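Local coordinates for protein aminoacyltransferase FemA (Staphylococcus aureus, PDB 1LRZ) that adds the second and third glycines of the pentaglycine interpeptide bridge of staphylococcal peptidoglycan, with glycyl-tRNA as the glycine donor, at residues C56-V61 against N91-Y96; R101-H106 against A407-L412; I107-P112 against D129-K134. One frame throughout, in Å; residues are numbered along the deposited sequence.

Interaction 1: residues C56-V61 against N91-Y96; sequences CLLTAV and NELSKY
Leu-58, on strand 52-63, meets Leu-93 and Tyr-96 of helix 83-98 through the outer end of its side chain. At CB the leucine is still well short of the helix. Its CG turns to lie beside the backbone N, anti to the carbonyl carbon (chi1 -54°), and comes to 4.4 Å from Leu-93 CD1. The two methyls then do the touching: Leu-58 CD1 lies 3.6 Å from Leu-93 CD1, while Leu-58 CD2 approaches the same Leu-93 CD1 at 4.1 Å, so one methyl of the helix rests against both branches. Leu-58 CD1 also reaches Tyr-96 CE2 at 4.2 Å, coming in obliquely to that ring. Leu-58 and Leu-93 run alongside each other, pointing in opposite senses. Leu-93 extends its CG anti to the backbone N (chi1 175°), which brings its CD1 to the strand. Tyr-96, one helical turn on, also touches Val-43 of the adjoining strand 39-46. Another flank of the helix is polar: Lys-95 NZ forms a salt bridge to Glu-92 OE2 at 3.1 Å, meeting the carboxylate from 38° out of its plane. Leu-57 and Thr-59 lie against helix 27-35 instead, so this strand is packed by two helices. The contact is typical of a layered alpha/beta fold: helix 83-98 links the parallel neighbours 67-78 and 102-107 in a beta-alpha-beta crossover and lies over the mixed sheet, consistent with the acetyltransferase-like fold of the FemABX family.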
loop_
_atom_site.group_PDB
_atom_site.type_symbol
_atom_site.label_atom_id
_atom_site.label_comp_id
_atom_site.label_asym_id
_atom_site.label_seq_id
_atom_site.Cartn_x
_atom_site.Cartn_y
_atom_site.Cartn_z
ATOM N N CYS A 56 -5.631 -6.817 -20.429
ATOM C CA CYS A 56 -6.110 -7.454 -19.224
ATOM C C CYS A 56 -5.482 -8.807 -19.037
ATOM O O CYS A 56 -5.392 -9.616 -19.975
ATOM C CB CYS A 56 -7.628 -7.612 -19.231
ATOM S SG CYS A 56 -8.310 -7.967 -17.579
ATOM N N LEU A 57 -5.012 -9.029 -17.820
ATOM C CA LEU A 57 -4.442 -10.304 -17.461
ATOM C C LEU A 57 -5.643 -11.063 -16.893
ATOM O O LEU A 57 -6.366 -10.551 -16.034
ATOM C CB LEU A 57 -3.351 -10.116 -16.409
ATOM C CG LEU A 57 -2.702 -11.371 -15.829
ATOM C CD1 LEU A 57 -1.419 -10.967 -15.108
ATOM C CD2 LEU A 57 -3.652 -12.060 -14.860
ATOM N N LEU A 58 -5.875 -12.262 -17.404
ATOM C CA LEU A 58 -6.991 -13.089 -16.955
ATOM C C LEU A 58 -6.444 -14.401 -16.435
ATOM O O LEU A 58 -5.443 -14.904 -16.951
ATOM C CB LEU A 58 -7.927 -13.413 -18.125
ATOM C CG LEU A 58 -8.519 -12.303 -19.003
ATOM C CD1 LEU A 58 -9.142 -12.941 -20.253
ATOM C CD2 LEU A 58 -9.552 -11.520 -18.220
ATOM N N THR A 59 -7.082 -14.941 -15.403
ATOM C CA THR A 59 -6.690 -16.237 -14.878
ATOM C C THR A 59 -7.944 -17.100 -14.936
ATOM O O THR A 59 -9.064 -16.606 -14.800
ATOM C CB THR A 59 -6.167 -16.177 -13.421
ATOM O OG1 THR A 59 -7.067 -15.407 -12.614
ATOM C CG2 THR A 59 -4.751 -15.586 -13.383
ATOM N N ALA A 60 -7.754 -18.391 -15.161
ATOM C CA ALA A 60 -8.877 -19.310 -15.258
ATOM C C ALA A 60 -8.625 -20.519 -14.382
ATOM O O ALA A 60 -7.500 -21.007 -14.288
ATOM C CB ALA A 60 -9.073 -19.735 -16.709
ATOM N N VAL A 61 -9.685 -20.983 -13.735
ATOM C CA VAL A 61 -9.637 -22.143 -12.856
ATOM C C VAL A 61 -10.777 -23.107 -13.240
ATOM O O VAL A 61 -11.899 -22.677 -13.514
ATOM C CB VAL A 61 -9.792 -21.694 -11.376
ATOM C CG1 VAL A 61 -10.265 -22.840 -10.517
ATOM C CG2 VAL A 61 -8.447 -21.163 -10.855
ATOM N N ASN A 91 -17.465 -6.793 -24.763
ATOM C CA ASN A 91 -18.231 -7.656 -25.644
ATOM C C ASN A 91 -17.260 -8.694 -26.221
ATOM O O ASN A 91 -17.563 -9.885 -26.269
ATOM C CB ASN A 91 -18.849 -6.826 -26.764
ATOM C CG ASN A 91 -20.033 -7.504 -27.404
ATOM O OD1 ASN A 91 -20.973 -7.897 -26.720
ATOM N ND2 ASN A 91 -20.000 -7.640 -28.723
ATOM N N GLU A 92 -16.078 -8.249 -26.632
ATOM C CA GLU A 92 -15.105 -9.172 -27.192
ATOM C C GLU A 92 -14.519 -10.088 -26.125
ATOM O O GLU A 92 -14.121 -11.214 -26.425
ATOM C CB GLU A 92 -13.989 -8.404 -27.900
ATOM C CG GLU A 92 -14.443 -7.608 -29.124
ATOM C CD GLU A 92 -14.814 -8.496 -30.298
ATOM O OE1 GLU A 92 -14.053 -9.447 -30.586
ATOM O OE2 GLU A 92 -15.854 -8.238 -30.943
ATOM N N LEU A 93 -14.464 -9.618 -24.880
ATOM C CA LEU A 93 -13.924 -10.441 -23.798
ATOM C C LEU A 93 -14.884 -11.614 -23.563
ATOM O O LEU A 93 -14.457 -12.739 -23.292
ATOM C CB LEU A 93 -13.776 -9.619 -22.514
ATOM C CG LEU A 93 -13.323 -10.376 -21.262
ATOM C CD1 LEU A 93 -11.969 -11.054 -21.498
ATOM C CD2 LEU A 93 -13.220 -9.390 -20.105
ATOM N N SER A 94 -16.177 -11.329 -23.673
ATOM C CA SER A 94 -17.207 -12.341 -23.504
ATOM C C SER A 94 -17.031 -13.410 -24.582
ATOM O O SER A 94 -17.025 -14.603 -24.282
ATOM C CB SER A 94 -18.598 -11.714 -23.626
ATOM O OG SER A 94 -18.842 -10.814 -22.557
ATOM N N LYS A 95 -16.877 -12.975 -25.834
ATOM C CA LYS A 95 -16.690 -13.899 -26.954
ATOM C C LYS A 95 -15.419 -14.709 -26.744
ATOM O O LYS A 95 -15.362 -15.910 -27.027
ATOM C CB LYS A 95 -16.564 -13.138 -28.268
ATOM C CG LYS A 95 -17.769 -12.306 -28.655
ATOM C CD LYS A 95 -17.516 -11.612 -29.991
ATOM C CE LYS A 95 -18.637 -10.646 -30.339
ATOM N NZ LYS A 95 -18.355 -9.923 -31.614
ATOM N N TYR A 96 -14.389 -14.034 -26.253
ATOM C CA TYR A 96 -13.113 -14.680 -26.006
ATOM C C TYR A 96 -13.244 -15.796 -24.968
ATOM O O TYR A 96 -12.816 -16.928 -25.212
ATOM C CB TYR A 96 -12.081 -13.658 -25.517
ATOM C CG TYR A 96 -10.721 -14.260 -25.291
ATOM C CD1 TYR A 96 -9.832 -14.443 -26.357
ATOM C CD2 TYR A 96 -10.331 -14.678 -24.021
ATOM C CE1 TYR A 96 -8.580 -15.032 -26.159
ATOM C CE2 TYR A 96 -9.093 -15.265 -23.809
ATOM C CZ TYR A 96 -8.224 -15.439 -24.883
ATOM O OH TYR A 96 -6.996 -16.019 -24.676
#

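Interaction 2: residues R101-H106 against A407-L412; sequences RCLYLH and AAYTAL
The C-terminal helix 403-411 docks on strand 102-107 where that strand turns a corner at Leu-103, and Tyr-409 makes the contact with Leu-103 and Tyr-104. Near the base of the Tyr-409 side chain, Leu-103 CD2 packs on Tyr-409 CB at 4.1 Å. Farther out, Tyr-104, whose CG sits between its backbone N and carbonyl carbon (chi1 70°), lays its ring against that of Tyr-409. The two tyrosines cross at about a right angle along their lengths, and their ring planes are inclined at 39°, an oblique pair with centroids 5.5 Å apart. The nearest ring carbons are Tyr-104 CE2 and Tyr-409 CE2, at 3.6 Å. Tyr-104 OH lies 3.5 Å from both Tyr-409 CE2 and Tyr-409 OH, obliquely to the ring; the hydroxyl pair is at best a weak hydrogen bond. The Tyr-104 ring also stacks on Tyr-69 and meets that of Tyr-406. Within the helix, Ala-407 O accepts from both Ala-411 N and Thr-410 OG1 on one face of its carbonyl plane, the hydroxyl at 2.8 Å. Aromatic and aliphatic packing, including the Tyr-104 hydroxyl against the Tyr-409 ring, makes up most of the contact between strand and helix; the long hydroxyl pair probably adds little to the attachment of the helix while bringing two polar groups together at the end of an otherwise apolar interface.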
loop_
_atom_site.group_PDB
_atom_site.type_symbol
_atom_site.label_atom_id
_atom_site.label_comp_id
_atom_site.label_asym_id
_atom_site.label_seq_id
_atom_site.Cartn_x
_atom_site.Cartn_y
_atom_site.Cartn_z
ATOM N N ARG A 101 -14.401 -22.428 -22.843
ATOM C CA ARG A 101 -15.305 -23.148 -21.945
ATOM C C ARG A 101 -15.556 -22.432 -20.619
ATOM O O ARG A 101 -15.586 -23.049 -19.549
ATOM C CB ARG A 101 -14.747 -24.560 -21.687
ATOM C CG ARG A 101 -14.526 -25.375 -22.978
ATOM C CD ARG A 101 -14.044 -26.822 -22.740
ATOM N NE ARG A 101 -14.041 -27.569 -23.999
ATOM C CZ ARG A 101 -13.888 -28.887 -24.107
ATOM N NH1 ARG A 101 -13.902 -29.458 -25.310
ATOM N NH2 ARG A 101 -13.718 -29.637 -23.019
ATOM N N CYS A 102 -15.751 -21.123 -20.695
ATOM C CA CYS A 102 -16.004 -20.360 -19.495
ATOM C C CYS A 102 -17.410 -20.641 -18.987
ATOM O O CYS A 102 -18.357 -20.732 -19.774
ATOM C CB CYS A 102 -15.847 -18.867 -19.791
ATOM S SG CYS A 102 -16.223 -17.804 -18.385
ATOM N N LEU A 103 -17.540 -20.795 -17.672
ATOM C CA LEU A 103 -18.837 -21.011 -17.041
ATOM C C LEU A 103 -19.378 -19.635 -16.650
ATOM O O LEU A 103 -20.563 -19.347 -16.825
ATOM C CB LEU A 103 -18.702 -21.872 -15.782
ATOM C CG LEU A 103 -19.984 -21.953 -14.947
ATOM C CD1 LEU A 103 -21.147 -22.466 -15.801
ATOM C CD2 LEU A 103 -19.749 -22.875 -13.751
ATOM N N TYR A 104 -18.506 -18.806 -16.079
ATOM C CA TYR A 104 -18.862 -17.440 -15.708
ATOM C C TYR A 104 -17.612 -16.575 -15.641
ATOM O O TYR A 104 -16.538 -17.051 -15.273
ATOM C CB TYR A 104 -19.645 -17.381 -14.384
ATOM C CG TYR A 104 -18.875 -17.695 -13.125
ATOM C CD1 TYR A 104 -18.571 -16.692 -12.198
ATOM C CD2 TYR A 104 -18.517 -18.998 -12.822
ATOM C CE1 TYR A 104 -17.933 -16.997 -10.984
ATOM C CE2 TYR A 104 -17.879 -19.319 -11.622
ATOM C CZ TYR A 104 -17.592 -18.316 -10.707
ATOM O OH TYR A 104 -16.971 -18.648 -9.527
ATOM N N LEU A 105 -17.769 -15.315 -16.038
ATOM C CA LEU A 105 -16.687 -14.339 -16.080
ATOM C C LEU A 105 -16.883 -13.308 -14.973
ATOM O O LEU A 105 -17.930 -12.661 -14.884
ATOM C CB LEU A 105 -16.668 -13.658 -17.449
ATOM C CG LEU A 105 -15.812 -12.401 -17.642
ATOM C CD1 LEU A 105 -14.352 -12.698 -17.331
ATOM C CD2 LEU A 105 -15.978 -11.914 -19.078
ATOM N N HIS A 106 -15.858 -13.168 -14.140
ATOM C CA HIS A 106 -15.871 -12.265 -13.000
ATOM C C HIS A 106 -14.897 -11.093 -13.215
ATOM O O HIS A 106 -13.696 -11.306 -13.399
ATOM C CB HIS A 106 -15.475 -13.075 -11.752
ATOM C CG HIS A 106 -15.310 -12.261 -10.508
ATOM N ND1 HIS A 106 -14.676 -12.754 -9.384
ATOM C CD2 HIS A 106 -15.680 -10.994 -10.207
ATOM C CE1 HIS A 106 -14.664 -11.821 -8.447
ATOM N NE2 HIS A 106 -15.267 -10.745 -8.923
ATOM N N ALA A 407 -26.197 -21.979 -12.292
ATOM C CA ALA A 407 -27.201 -22.056 -11.231
ATOM C C ALA A 407 -26.898 -23.257 -10.331
ATOM O O ALA A 407 -26.955 -23.160 -9.104
ATOM C CB ALA A 407 -28.604 -22.185 -11.836
ATOM N N ALA A 408 -26.565 -24.393 -10.941
ATOM C CA ALA A 408 -26.246 -25.588 -10.165
ATOM C C ALA A 408 -24.987 -25.337 -9.334
ATOM O O ALA A 408 -24.904 -25.735 -8.169
ATOM C CB ALA A 408 -26.031 -26.781 -11.098
ATOM N N TYR A 409 -24.019 -24.659 -9.946
ATOM C CA TYR A 409 -22.750 -24.343 -9.301
ATOM C C TYR A 409 -22.921 -23.494 -8.041
ATOM O O TYR A 409 -22.274 -23.745 -7.018
ATOM C CB TYR A 409 -21.841 -23.600 -10.278
ATOM C CG TYR A 409 -20.565 -23.097 -9.650
ATOM C CD1 TYR A 409 -19.549 -23.984 -9.282
ATOM C CD2 TYR A 409 -20.372 -21.732 -9.412
ATOM C CE1 TYR A 409 -18.372 -23.524 -8.698
ATOM C CE2 TYR A 409 -19.198 -21.262 -8.828
ATOM C CZ TYR A 409 -18.202 -22.164 -8.476
ATOM O OH TYR A 409 -17.035 -21.702 -7.909
ATOM N N THR A 410 -23.783 -22.485 -8.124
ATOM C CA THR A 410 -24.016 -21.598 -6.993
ATOM C C THR A 410 -24.782 -22.311 -5.886
ATOM O O THR A 410 -24.577 -22.041 -4.702
ATOM C CB THR A 410 -24.792 -20.337 -7.425
ATOM O OG1 THR A 410 -25.977 -20.719 -8.126
ATOM C CG2 THR A 410 -23.944 -19.474 -8.334
ATOM N N ALA A 411 -25.658 -23.228 -6.282
ATOM C CA ALA A 411 -26.451 -23.997 -5.332
ATOM C C ALA A 411 -25.545 -24.819 -4.426
ATOM O O ALA A 411 -25.909 -25.129 -3.292
ATOM C CB ALA A 411 -27.409 -24.911 -6.076
ATOM N N LEU A 412 -24.368 -25.180 -4.931
ATOM C CA LEU A 412 -23.405 -25.957 -4.151
ATOM C C LEU A 412 -22.770 -25.074 -3.086
ATOM O O LEU A 412 -22.584 -25.597 -1.966
ATOM C CB LEU A 412 -22.307 -26.529 -5.057
ATOM C CG LEU A 412 -22.655 -27.737 -5.933
ATOM C CD1 LEU A 412 -21.521 -27.992 -6.915
ATOM C CD2 LEU A 412 -22.891 -28.965 -5.052
#

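Interaction 3: residues I107-P112 against D129-K134; sequences IDPYLP and DWFFDK
This is a buried apolar contact, with a CH-pi interaction at its centre, between Pro-109 and Leu-111 of a connecting loop and Phe-131 of helix 130-137. The loop leads from strand 102-107, in the seven-stranded sheet, to strand 112-116, in the nine-stranded sheet, so the helix packs on the chain where it passes from one sheet to the other. Leu-111 CD2 sits over one face of the Phe-131 ring, 3.8 Å from its centroid and 16° off the ring normal. The methyl is displaced toward the rim, with Phe-131 CG its nearest ring atom at 3.7 Å. Pro-109 comes in elsewhere on the same ring: its CG is 3.9 Å from Phe-131 CE2 and 4.1 Å from Phe-131 CZ, an oblique approach at the far end of the aromatic group. Phe-131 leaves the helix pointing toward the loop, and its ring is long enough to meet both residues. Between the two contact residues, Tyr-110 is the centre of an inverse gamma turn, closed by a weak bond from Leu-111 N to Pro-109 O at 2.8 Å. The turn leaves Pro-109 and Leu-111 directed to the helix, while the Tyr-110 hydroxyl bonds to Glu-324 and Arg-360. Asp-108, just before, is tied to Tyr-71 and the backbone N of Arg-74. The Asp-108 carboxylate and the Tyr-110 hydroxyl thus find partners elsewhere, and between these two segments the contact is dispersion and CH-pi: the methyl on the ring face would restrict how the ring can turn, and a proline CG rests against its outer carbons.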
loop_
_atom_site.group_PDB
_atom_site.type_symbol
_atom_site.label_atom_id
_atom_site.label_comp_id
_atom_site.label_asym_id
_atom_site.label_seq_id
_atom_site.Cartn_x
_atom_site.Cartn_y
_atom_site.Cartn_z
ATOM N N ILE A 107 -15.416 -9.867 -13.220
ATOM C CA ILE A 107 -14.565 -8.687 -13.387
ATOM C C ILE A 107 -14.670 -7.743 -12.177
ATOM O O ILE A 107 -15.738 -7.597 -11.573
ATOM C CB ILE A 107 -14.923 -7.879 -14.658
ATOM C CG1 ILE A 107 -16.361 -7.364 -14.556
ATOM C CG2 ILE A 107 -14.753 -8.761 -15.913
ATOM C CD1 ILE A 107 -16.721 -6.310 -15.597
ATOM N N ASP A 108 -13.550 -7.118 -11.823
ATOM C CA ASP A 108 -13.505 -6.169 -10.714
ATOM C C ASP A 108 -12.550 -5.039 -11.118
ATOM O O ASP A 108 -11.454 -4.888 -10.574
ATOM C CB ASP A 108 -13.077 -6.870 -9.399
ATOM C CG ASP A 108 -11.730 -7.584 -9.490
ATOM O OD1 ASP A 108 -11.236 -8.022 -8.433
ATOM O OD2 ASP A 108 -11.158 -7.719 -10.585
ATOM N N PRO A 109 -12.972 -4.226 -12.105
ATOM C CA PRO A 109 -12.183 -3.106 -12.621
ATOM C C PRO A 109 -11.757 -2.095 -11.568
ATOM O O PRO A 109 -12.517 -1.750 -10.658
ATOM C CB PRO A 109 -13.093 -2.500 -13.696
ATOM C CG PRO A 109 -14.445 -2.780 -13.181
ATOM C CD PRO A 109 -14.340 -4.197 -12.650
ATOM N N TYR A 110 -10.515 -1.649 -11.711
ATOM C CA TYR A 110 -9.887 -0.666 -10.829
ATOM C C TYR A 110 -10.420 0.665 -11.363
ATOM O O TYR A 110 -9.695 1.443 -11.980
ATOM C CB TYR A 110 -8.367 -0.759 -11.007
ATOM C CG TYR A 110 -7.536 -0.133 -9.900
ATOM C CD1 TYR A 110 -6.166 0.063 -10.076
ATOM C CD2 TYR A 110 -8.107 0.238 -8.678
ATOM C CE1 TYR A 110 -5.373 0.601 -9.071
ATOM C CE2 TYR A 110 -7.314 0.794 -7.654
ATOM C CZ TYR A 110 -5.948 0.964 -7.862
ATOM O OH TYR A 110 -5.144 1.467 -6.871
ATOM N N LEU A 111 -11.708 0.895 -11.121
ATOM C CA LEU A 111 -12.423 2.068 -11.619
ATOM C C LEU A 111 -13.152 2.802 -10.498
ATOM O O LEU A 111 -14.075 2.254 -9.903
ATOM C CB LEU A 111 -13.454 1.597 -12.663
ATOM C CG LEU A 111 -14.345 2.632 -13.351
ATOM C CD1 LEU A 111 -13.467 3.587 -14.134
ATOM C CD2 LEU A 111 -15.344 1.932 -14.286
ATOM N N PRO A 112 -12.764 4.054 -10.212
ATOM C CA PRO A 112 -13.425 4.810 -9.145
ATOM C C PRO A 112 -14.910 4.993 -9.408
ATOM O O PRO A 112 -15.342 5.120 -10.556
ATOM C CB PRO A 112 -12.691 6.154 -9.148
ATOM C CG PRO A 112 -11.345 5.823 -9.709
ATOM C CD PRO A 112 -11.684 4.848 -10.824
ATOM N N ASP A 129 -20.698 6.517 -13.348
ATOM C CA ASP A 129 -21.984 5.852 -13.105
ATOM C C ASP A 129 -22.526 5.114 -14.341
ATOM O O ASP A 129 -23.172 4.078 -14.205
ATOM C CB ASP A 129 -23.024 6.881 -12.647
ATOM C CG ASP A 129 -22.800 7.355 -11.219
ATOM O OD1 ASP A 129 -21.714 7.103 -10.647
ATOM O OD2 ASP A 129 -23.723 7.991 -10.668
ATOM N N TRP A 130 -22.278 5.659 -15.534
ATOM C CA TRP A 130 -22.744 5.042 -16.780
ATOM C C TRP A 130 -22.246 3.602 -16.919
ATOM O O TRP A 130 -22.862 2.771 -17.600
ATOM C CB TRP A 130 -22.255 5.843 -17.991
ATOM C CG TRP A 130 -20.769 5.847 -18.151
ATOM C CD1 TRP A 130 -19.888 6.740 -17.610
ATOM C CD2 TRP A 130 -19.977 4.880 -18.856
ATOM N NE1 TRP A 130 -18.598 6.389 -17.932
ATOM C CE2 TRP A 130 -18.623 5.252 -18.698
ATOM C CE3 TRP A 130 -20.281 3.735 -19.611
ATOM C CZ2 TRP A 130 -17.568 4.510 -19.259
ATOM C CZ3 TRP A 130 -19.227 2.996 -20.171
ATOM C CH2 TRP A 130 -17.891 3.392 -19.991
ATOM N N PHE A 131 -21.125 3.310 -16.273
ATOM C CA PHE A 131 -20.544 1.980 -16.345
ATOM C C PHE A 131 -21.499 0.887 -15.873
ATOM O O PHE A 131 -21.582 -0.176 -16.494
ATOM C CB PHE A 131 -19.263 1.913 -15.511
ATOM C CG PHE A 131 -18.479 0.656 -15.719
ATOM C CD1 PHE A 131 -17.820 0.426 -16.926
ATOM C CD2 PHE A 131 -18.406 -0.308 -14.719
ATOM C CE1 PHE A 131 -17.096 -0.746 -17.132
ATOM C CE2 PHE A 131 -17.689 -1.476 -14.915
ATOM C CZ PHE A 131 -17.030 -1.700 -16.125
ATOM N N PHE A 132 -22.214 1.132 -14.779
ATOM C CA PHE A 132 -23.136 0.122 -14.260
ATOM C C PHE A 132 -24.177 -0.309 -15.301
ATOM O O PHE A 132 -24.421 -1.505 -15.486
ATOM C CB PHE A 132 -23.843 0.621 -12.990
ATOM C CG PHE A 132 -22.905 0.881 -11.824
ATOM C CD1 PHE A 132 -22.343 2.144 -11.630
ATOM C CD2 PHE A 132 -22.568 -0.147 -10.937
ATOM C CE1 PHE A 132 -21.459 2.387 -10.574
ATOM C CE2 PHE A 132 -21.681 0.081 -9.871
ATOM C CZ PHE A 132 -21.126 1.350 -9.691
ATOM N N ASP A 133 -24.780 0.663 -15.979
ATOM C CA ASP A 133 -25.793 0.378 -16.992
ATOM C C ASP A 133 -25.202 -0.371 -18.176
ATOM O O ASP A 133 -25.804 -1.324 -18.681
ATOM C CB ASP A 133 -26.442 1.677 -17.481
ATOM C CG ASP A 133 -27.568 2.154 -16.567
ATOM O OD1 ASP A 133 -28.027 3.308 -16.728
ATOM O OD2 ASP A 133 -28.004 1.375 -15.690
ATOM N N LYS A 134 -24.028 0.060 -18.625
ATOM C CA LYS A 134 -23.391 -0.603 -19.745
ATOM C C LYS A 134 -23.072 -2.067 -19.413
ATOM O O LYS A 134 -23.319 -2.955 -20.228
ATOM C CB LYS A 134 -22.123 0.139 -20.161
ATOM C CG LYS A 134 -21.313 -0.590 -21.229
ATOM C CD LYS A 134 -20.769 0.368 -22.262
ATOM C CE LYS A 134 -21.908 0.974 -23.076
ATOM N NZ LYS A 134 -21.415 1.868 -24.156
#

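Interactions 1 and 2 are centred 15 Å apart and touch directly: Leu-93 CG lies 3.8 Å from Leu-105 CD2, so helix 83-98 packs on strand 102-107 as well as on strand 52-63, and both contacts reach the seven-stranded sheet. Interaction 3 begins where the 101-106 segment of interaction 2 ends, with the two centres about 21 Å apart and no other touch between them; along the chain it is nested in the long loop that interaction 2 closes. Interactions 1 and 3 have centres about 16 Å apart and nearest atoms about 5 Å apart. Helices 83-98, 403-411 and 130-137 each touch the run of chain 102-112, which continues into the nine-stranded sheet.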